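Local coordinates for protein SPCU (PDB 4AKX) that probably serves as a secretion chaperone that binds the phospholipase toxin ExoU, a substrate of the type III secretion system of Pseudomonas aeruginosa, at residues 43-48 with 81-86; 71-76 with 104-109; 38-43 with 90-95. One frame throughout, in Å; residues are numbered along the deposited sequence.

Contact 1: residues 43-48 with 81-86; sequences VVELGL and AGRLVL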
# COMPACT_ATOMS: atom_id res chain seq x y z
N VAL A 43 3.48 16.55 4.10
CA VAL A 43 2.48 15.61 3.63
C VAL A 43 1.84 16.15 2.36
O VAL A 43 1.58 17.34 2.23
CB VAL A 43 1.31 15.50 4.64
CG1 VAL A 43 0.18 14.68 4.07
CG2 VAL A 43 1.78 14.93 5.96
N VAL A 44 1.54 15.27 1.43
CA VAL A 44 0.85 15.65 0.22
C VAL A 44 -0.33 14.68 0.00
O VAL A 44 -0.23 13.48 0.28
CB VAL A 44 1.82 15.72 -0.97
CG1 VAL A 44 1.09 15.63 -2.29
CG2 VAL A 44 2.58 17.01 -0.89
N GLU A 45 -1.45 15.22 -0.42
CA GLU A 45 -2.68 14.50 -0.44
C GLU A 45 -2.89 14.03 -1.87
O GLU A 45 -2.60 14.75 -2.82
CB GLU A 45 -3.80 15.44 0.01
CG GLU A 45 -5.20 14.84 -0.03
CD GLU A 45 -6.06 15.32 -1.21
OE1 GLU A 45 -5.77 16.37 -1.82
OE2 GLU A 45 -7.06 14.64 -1.52
N LEU A 46 -3.38 12.81 -2.03
CA LEU A 46 -3.66 12.28 -3.35
C LEU A 46 -5.12 11.88 -3.57
O LEU A 46 -5.42 11.22 -4.56
CB LEU A 46 -2.74 11.10 -3.62
CG LEU A 46 -1.30 11.44 -4.03
CD1 LEU A 46 -0.39 10.22 -3.95
CD2 LEU A 46 -1.26 12.02 -5.45
N GLY A 47 -6.03 12.27 -2.68
CA GLY A 47 -7.42 11.75 -2.72
C GLY A 47 -7.70 10.43 -1.97
O GLY A 47 -6.78 9.69 -1.58
N LEU A 48 -8.98 10.14 -1.78
CA LEU A 48 -9.40 8.89 -1.14
C LEU A 48 -9.05 7.73 -2.04
O LEU A 48 -9.24 7.79 -3.25
CB LEU A 48 -10.93 8.90 -0.89
CG LEU A 48 -11.46 9.93 0.10
CD1 LEU A 48 -12.95 9.83 0.31
CD2 LEU A 48 -10.75 9.81 1.44
N ALA A 81 -9.07 8.27 7.56
CA ALA A 81 -10.22 8.51 6.72
C ALA A 81 -10.06 7.84 5.36
O ALA A 81 -10.95 7.90 4.54
CB ALA A 81 -10.48 10.00 6.58
N GLY A 82 -8.95 7.17 5.13
CA GLY A 82 -8.79 6.42 3.90
C GLY A 82 -8.23 7.27 2.79
O GLY A 82 -8.34 6.93 1.61
N ARG A 83 -7.59 8.38 3.17
CA ARG A 83 -7.04 9.34 2.22
C ARG A 83 -5.61 9.00 1.98
O ARG A 83 -4.83 8.86 2.93
CB ARG A 83 -7.13 10.75 2.77
CG ARG A 83 -6.86 11.82 1.71
CD ARG A 83 -7.01 13.23 2.28
NE ARG A 83 -8.36 13.47 2.73
CZ ARG A 83 -9.37 13.61 1.90
NH1 ARG A 83 -9.16 13.55 0.60
NH2 ARG A 83 -10.59 13.82 2.37
N LEU A 84 -5.28 8.86 0.69
CA LEU A 84 -3.96 8.40 0.25
C LEU A 84 -2.94 9.54 0.26
O LEU A 84 -3.18 10.60 -0.31
CB LEU A 84 -4.04 7.80 -1.14
CG LEU A 84 -3.11 6.60 -1.26
CD1 LEU A 84 -3.41 5.92 -2.57
CD2 LEU A 84 -1.67 7.04 -1.23
N VAL A 85 -1.83 9.31 0.94
CA VAL A 85 -0.99 10.40 1.39
C VAL A 85 0.47 10.05 1.15
O VAL A 85 0.88 8.89 1.29
CB VAL A 85 -1.20 10.65 2.89
CG1 VAL A 85 -0.07 11.47 3.46
CG2 VAL A 85 -2.53 11.33 3.14
N LEU A 86 1.25 11.04 0.73
CA LEU A 86 2.66 10.87 0.66
C LEU A 86 3.14 11.74 1.75
O LEU A 86 2.64 12.83 1.91
CB LEU A 86 3.17 11.42 -0.64
CG LEU A 86 2.95 10.54 -1.85
CD1 LEU A 86 3.06 11.35 -3.14
CD2 LEU A 86 3.98 9.43 -1.85
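L46 and L86 meet on the helix-facing side of two antiparallel strands, with L46 CD1 at 3.7 Å from L86 CD1. V44 lies on this same face, and H111, V115 and L107 of helix 97-118 close over V44 and L46, so this is the dense, largely apolar side of the pairing. The backbones hold it in register: V44 and L86 form a hydrogen-bonded pair, V44 N reaching L86 O at 2.7 Å and L86 N reaching V44 O at 2.9 Å. Further along, L46 N gives its hydrogen to L84 O at 2.8 Å, and L84 N then bonds to G47 O rather than following the earlier register. That one-residue shift between E45 and L48 is a beta bulge.

On the other face V43, V85 and R83 are buried, with ExoU against them; the looser, partly exposed stretch is at E45, G47 and L48. V43 and V85 touch through their CG1 methyls, and beyond them E45 and R83 lean together. The glutamate chain bends at chi2 (-104°) and the arginine at chi3 (-62°), which brings E45 OE2 to 3.2 Å from R83 NH1. The bond is weak and the carboxylate and guanidinium planes stand 65° apart, so the salt bridge is a skewed one. L48 lays CD2 over one face of the guanidinium, 4.1 Å from R83 CZ. R83 NH2 forms a second salt bridge, with E609 of the ExoU chain. The arginine thus lies between two carboxylates, one from each protein, and E45 may help to orient it toward the toxin.

Contact 2: residues 71-76 with 104-109; sequences LAPVKL and HDRLRE
V74 N bonds to L71 O at 2.9 Å, closing a tight turn that sets the side chains of both L71 and V74 against helix 97-118. The peptide between A72 and P73 is cis, and with the proline third in the four residues this is a type VI turn. V74 points at the helix and puts CG2 at 3.3 Å from L107 CD2. The leucine leaves the helix heading away from the turn, but with CG beside its backbone N (chi1 -60°) CD2 swings back to the valine. CG2 of V74 also rests on R106 CB, 3.9 Å away.

The helix is the long C-terminal one that packs across the antiparallel sheet, consistent with the alpha/beta fold of type III secretion chaperones, and the turn leads into strand 75-78, the outermost of the sheet within this chain. L86 of strand 83-91 touches both V74 and L107, tying turn, helix and sheet together.

Toward the rim, polar groups come in. R106, bent at chi2, passes across P73 so that A72 O sits over one face of its guanidinium, 3.0 Å above the plane; the oxygen is 3.1 Å from R106 NH1, but at too poor an angle for a hydrogen bond. One helical turn on, L71 CD2 abuts the E109 carboxylate, 3.5 Å from E109 CD. That carboxylate has its main charged partner in R113, through OE2, while K27 of the ExoU chain makes a long, weak ion pair with OE1.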
# COMPACT_ATOMS: atom_id res chain seq x y z
N LEU A 71 12.13 7.60 -4.52
CA LEU A 71 11.48 8.68 -3.75
C LEU A 71 11.88 8.73 -2.30
O LEU A 71 11.34 9.53 -1.53
CB LEU A 71 9.96 8.61 -3.83
CG LEU A 71 9.36 8.81 -5.22
CD1 LEU A 71 7.86 8.66 -5.19
CD2 LEU A 71 9.75 10.15 -5.82
N ALA A 72 12.81 7.87 -1.89
CA ALA A 72 13.13 7.79 -0.47
C ALA A 72 13.63 9.15 0.04
O ALA A 72 14.30 9.88 -0.69
CB ALA A 72 14.13 6.69 -0.21
N PRO A 73 13.30 9.51 1.30
CA PRO A 73 12.55 8.72 2.26
C PRO A 73 11.03 8.93 2.29
O PRO A 73 10.39 8.46 3.23
CB PRO A 73 13.12 9.18 3.59
CG PRO A 73 13.51 10.59 3.35
CD PRO A 73 14.05 10.60 1.95
N VAL A 74 10.46 9.58 1.28
CA VAL A 74 9.00 9.81 1.25
C VAL A 74 8.24 8.50 1.33
O VAL A 74 8.60 7.54 0.62
CB VAL A 74 8.57 10.45 -0.07
CG1 VAL A 74 7.11 10.14 -0.35
CG2 VAL A 74 8.87 11.95 -0.09
N LYS A 75 7.18 8.46 2.13
CA LYS A 75 6.35 7.26 2.25
C LYS A 75 4.93 7.44 1.76
O LYS A 75 4.40 8.55 1.76
CB LYS A 75 6.35 6.74 3.65
CG LYS A 75 7.71 6.16 4.00
CD LYS A 75 7.93 6.19 5.51
CE LYS A 75 9.24 6.88 5.89
NZ LYS A 75 9.03 8.36 6.02
N LEU A 76 4.33 6.34 1.33
CA LEU A 76 2.97 6.35 0.89
C LEU A 76 2.13 5.62 1.93
O LEU A 76 2.53 4.54 2.39
CB LEU A 76 2.88 5.64 -0.43
CG LEU A 76 1.61 5.92 -1.21
CD1 LEU A 76 1.84 5.64 -2.68
CD2 LEU A 76 0.57 4.99 -0.67
N HIS A 104 10.60 18.14 -0.41
CA HIS A 104 9.51 18.75 -1.13
C HIS A 104 9.43 18.22 -2.54
O HIS A 104 8.36 17.77 -2.97
CB HIS A 104 9.66 20.25 -1.12
CG HIS A 104 8.41 20.98 -1.50
ND1 HIS A 104 8.29 22.31 -1.38
CD2 HIS A 104 7.20 20.51 -2.01
CE1 HIS A 104 7.06 22.68 -1.79
NE2 HIS A 104 6.39 21.58 -2.17
N ASP A 105 10.57 18.21 -3.25
CA ASP A 105 10.58 17.77 -4.66
C ASP A 105 10.19 16.32 -4.86
O ASP A 105 9.62 15.95 -5.90
CB ASP A 105 11.94 18.01 -5.30
CG ASP A 105 11.99 19.33 -6.05
OD1 ASP A 105 11.01 20.11 -5.97
OD2 ASP A 105 13.03 19.59 -6.70
N ARG A 106 10.55 15.49 -3.89
CA ARG A 106 10.28 14.08 -3.99
C ARG A 106 8.80 13.87 -3.78
O ARG A 106 8.19 13.06 -4.48
CB ARG A 106 11.10 13.31 -2.98
CG ARG A 106 12.51 13.03 -3.47
CD ARG A 106 13.51 13.09 -2.33
NE ARG A 106 14.85 12.71 -2.77
CZ ARG A 106 15.87 12.48 -1.94
NH1 ARG A 106 15.70 12.60 -0.62
NH2 ARG A 106 17.05 12.13 -2.42
N LEU A 107 8.22 14.66 -2.88
CA LEU A 107 6.78 14.66 -2.72
C LEU A 107 6.06 15.08 -4.03
O LEU A 107 5.15 14.40 -4.47
CB LEU A 107 6.34 15.53 -1.54
CG LEU A 107 6.83 15.20 -0.12
CD1 LEU A 107 6.47 16.30 0.86
CD2 LEU A 107 6.28 13.88 0.39
N ARG A 108 6.50 16.15 -4.68
CA ARG A 108 5.84 16.59 -5.92
C ARG A 108 6.02 15.55 -7.05
O ARG A 108 5.11 15.28 -7.83
CB ARG A 108 6.29 17.99 -6.35
CG ARG A 108 6.29 19.02 -5.21
CD ARG A 108 7.14 20.28 -5.47
NE ARG A 108 6.89 20.92 -6.78
CZ ARG A 108 5.95 21.83 -7.00
NH1 ARG A 108 5.15 22.23 -6.01
NH2 ARG A 108 5.79 22.33 -8.22
N GLU A 109 7.19 14.91 -7.08
CA GLU A 109 7.48 13.89 -8.07
C GLU A 109 6.57 12.69 -7.86
O GLU A 109 6.03 12.11 -8.82
CB GLU A 109 8.94 13.47 -7.97
CG GLU A 109 9.39 12.48 -9.03
CD GLU A 109 10.75 11.86 -8.72
OE1 GLU A 109 11.60 12.54 -8.08
OE2 GLU A 109 10.98 10.69 -9.11

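Contact 3: residues 38-43 with 90-95; sequences GGWLFV and ARDGVD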
# COMPACT_ATOMS: atom_id res chain seq x y z
N GLY A 38 9.94 17.33 17.79
CA GLY A 38 11.18 18.01 17.43
C GLY A 38 11.38 17.90 15.95
O GLY A 38 12.39 17.36 15.48
N GLY A 39 10.39 18.38 15.20
CA GLY A 39 10.41 18.29 13.76
C GLY A 39 9.05 18.56 13.15
O GLY A 39 8.04 18.57 13.85
N TRP A 40 9.04 18.80 11.84
CA TRP A 40 7.81 19.01 11.09
C TRP A 40 7.51 17.80 10.23
O TRP A 40 8.41 17.07 9.84
CB TRP A 40 7.98 20.22 10.21
CG TRP A 40 8.04 21.52 10.96
CD1 TRP A 40 9.15 22.10 11.59
CD2 TRP A 40 6.97 22.49 11.11
NE1 TRP A 40 8.81 23.32 12.13
CE2 TRP A 40 7.52 23.60 11.89
CE3 TRP A 40 5.64 22.54 10.69
CZ2 TRP A 40 6.75 24.69 12.23
CZ3 TRP A 40 4.87 23.64 11.06
CH2 TRP A 40 5.42 24.70 11.80
N LEU A 41 6.25 17.61 9.88
CA LEU A 41 5.83 16.51 9.07
C LEU A 41 5.27 17.07 7.77
O LEU A 41 4.21 17.72 7.80
CB LEU A 41 4.71 15.79 9.79
CG LEU A 41 4.40 14.31 9.59
CD1 LEU A 41 3.04 13.96 10.18
CD2 LEU A 41 4.42 13.94 8.14
N PHE A 42 5.96 16.86 6.63
CA PHE A 42 5.40 17.31 5.34
C PHE A 42 4.57 16.19 4.76
O PHE A 42 4.96 15.03 4.88
CB PHE A 42 6.46 17.73 4.30
CG PHE A 42 7.43 18.77 4.80
CD1 PHE A 42 7.14 19.57 5.91
CD2 PHE A 42 8.65 18.97 4.15
CE1 PHE A 42 8.06 20.48 6.37
CE2 PHE A 42 9.55 19.90 4.61
CZ PHE A 42 9.25 20.65 5.73
N VAL A 43 3.48 16.55 4.10
CA VAL A 43 2.48 15.61 3.63
C VAL A 43 1.84 16.15 2.36
O VAL A 43 1.58 17.34 2.23
CB VAL A 43 1.31 15.50 4.64
CG1 VAL A 43 0.18 14.68 4.07
CG2 VAL A 43 1.78 14.93 5.96
N ALA A 90 10.57 15.85 8.52
CA ALA A 90 11.73 16.72 8.67
C ALA A 90 12.02 16.98 10.14
O ALA A 90 11.17 17.52 10.85
CB ALA A 90 11.50 18.03 7.96
N ARG A 91 13.20 16.58 10.59
CA ARG A 91 13.60 16.81 11.98
C ARG A 91 14.33 18.13 12.11
O ARG A 91 15.03 18.55 11.19
CB ARG A 91 14.50 15.68 12.50
CG ARG A 91 13.72 14.34 12.77
CD ARG A 91 14.68 13.31 13.34
NE ARG A 91 15.31 12.48 12.29
CZ ARG A 91 16.47 11.84 12.44
NH1 ARG A 91 17.16 11.93 13.59
NH2 ARG A 91 16.96 11.11 11.42
N ASP A 92 14.17 18.78 13.26
CA ASP A 92 15.07 19.86 13.67
C ASP A 92 16.44 19.25 13.99
O ASP A 92 16.55 18.05 14.28
CB ASP A 92 14.51 20.63 14.88
CG ASP A 92 13.11 21.20 14.63
OD1 ASP A 92 12.65 21.21 13.47
OD2 ASP A 92 12.47 21.64 15.61
N GLY A 93 17.47 20.07 13.93
CA GLY A 93 18.83 19.56 13.96
C GLY A 93 19.15 18.95 12.62
O GLY A 93 19.43 19.67 11.66
N VAL A 94 19.05 17.63 12.52
CA VAL A 94 19.42 16.91 11.31
C VAL A 94 19.25 17.74 10.02
O VAL A 94 20.23 18.21 9.46
CB VAL A 94 18.68 15.54 11.21
CG1 VAL A 94 18.77 14.96 9.80
CG2 VAL A 94 19.26 14.56 12.23
N ASP A 95 18.02 17.95 9.58
CA ASP A 95 17.75 18.48 8.24
C ASP A 95 18.06 19.97 8.12
O ASP A 95 18.27 20.66 9.12
CB ASP A 95 16.30 18.21 7.84
CG ASP A 95 15.87 16.77 8.12
OD1 ASP A 95 16.65 15.84 7.81
OD2 ASP A 95 14.74 16.58 8.63
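A90 sets its CB over one face of the F42 ring, 4.1 Å from F42 CZ. The phenylalanine reaches that far because its CG stands beside the backbone N and opposite the carbonyl carbon (chi1 -53°), which carries the ring across toward strand 83-91, where it meets A90. Behind this pair L100 of helix 97-118 touches both residues, and the ring of W5 in helix 2-7 meets that of F42.

W40 shares the face with A90 and F42, and its chi1 of -70° leads the indole over to M33 and R35 of the neighbouring strand 31-35. Its edge is turned to D92, where OD1 lies near the plane of the ring, 4.1 Å from W40 CD1; ring and carboxylate planes are 50° apart. The aspartate's other oxygen, OD2, forms a salt bridge with R35, so indole and carboxylate gather beside the same arginine.

These residues sit at one end of the pairing of the middle strand 39-48 with its neighbour 83-91, where the ladder ends and strand 83-91 runs on into the loop before helix 97-118. W40 and A90 form its hydrogen-bonded pair: W40 N to A90 O is 2.7 Å, and A90 N to W40 O 2.8 Å. Past the non-hydrogen-bonded pair of G39 and R91, D92 N makes a longer bond of 3.2 Å to G38 O. R91 lies on the other face from A90, with V94 CG2 over one face of its guanidinium, and R91 of the second subunit packs on this residue.

Contacts 1 and 3 are the two ends of a single strand pairing, 39-48 with 83-91; they share V43, and their centres lie about 20 Å apart on opposite sides of the chain's centre. Contact 2 lies on the helix side of the sheet, its centre about 13 Å from that of contact 1 and about 14 Å from that of contact 3. It joins contact 1 where L86 CD2 packs on V74 CG1 at 3.5 Å and L86 CD1 on L107 O at 3.9 Å, and contact 3 where L107 CD1 meets F42 CB at 3.7 Å, so L107 touches residues of both other contacts. ExoU reaches each contact, most extensively contact 1, whereas the second SpcU subunit touches contacts 2 and 3.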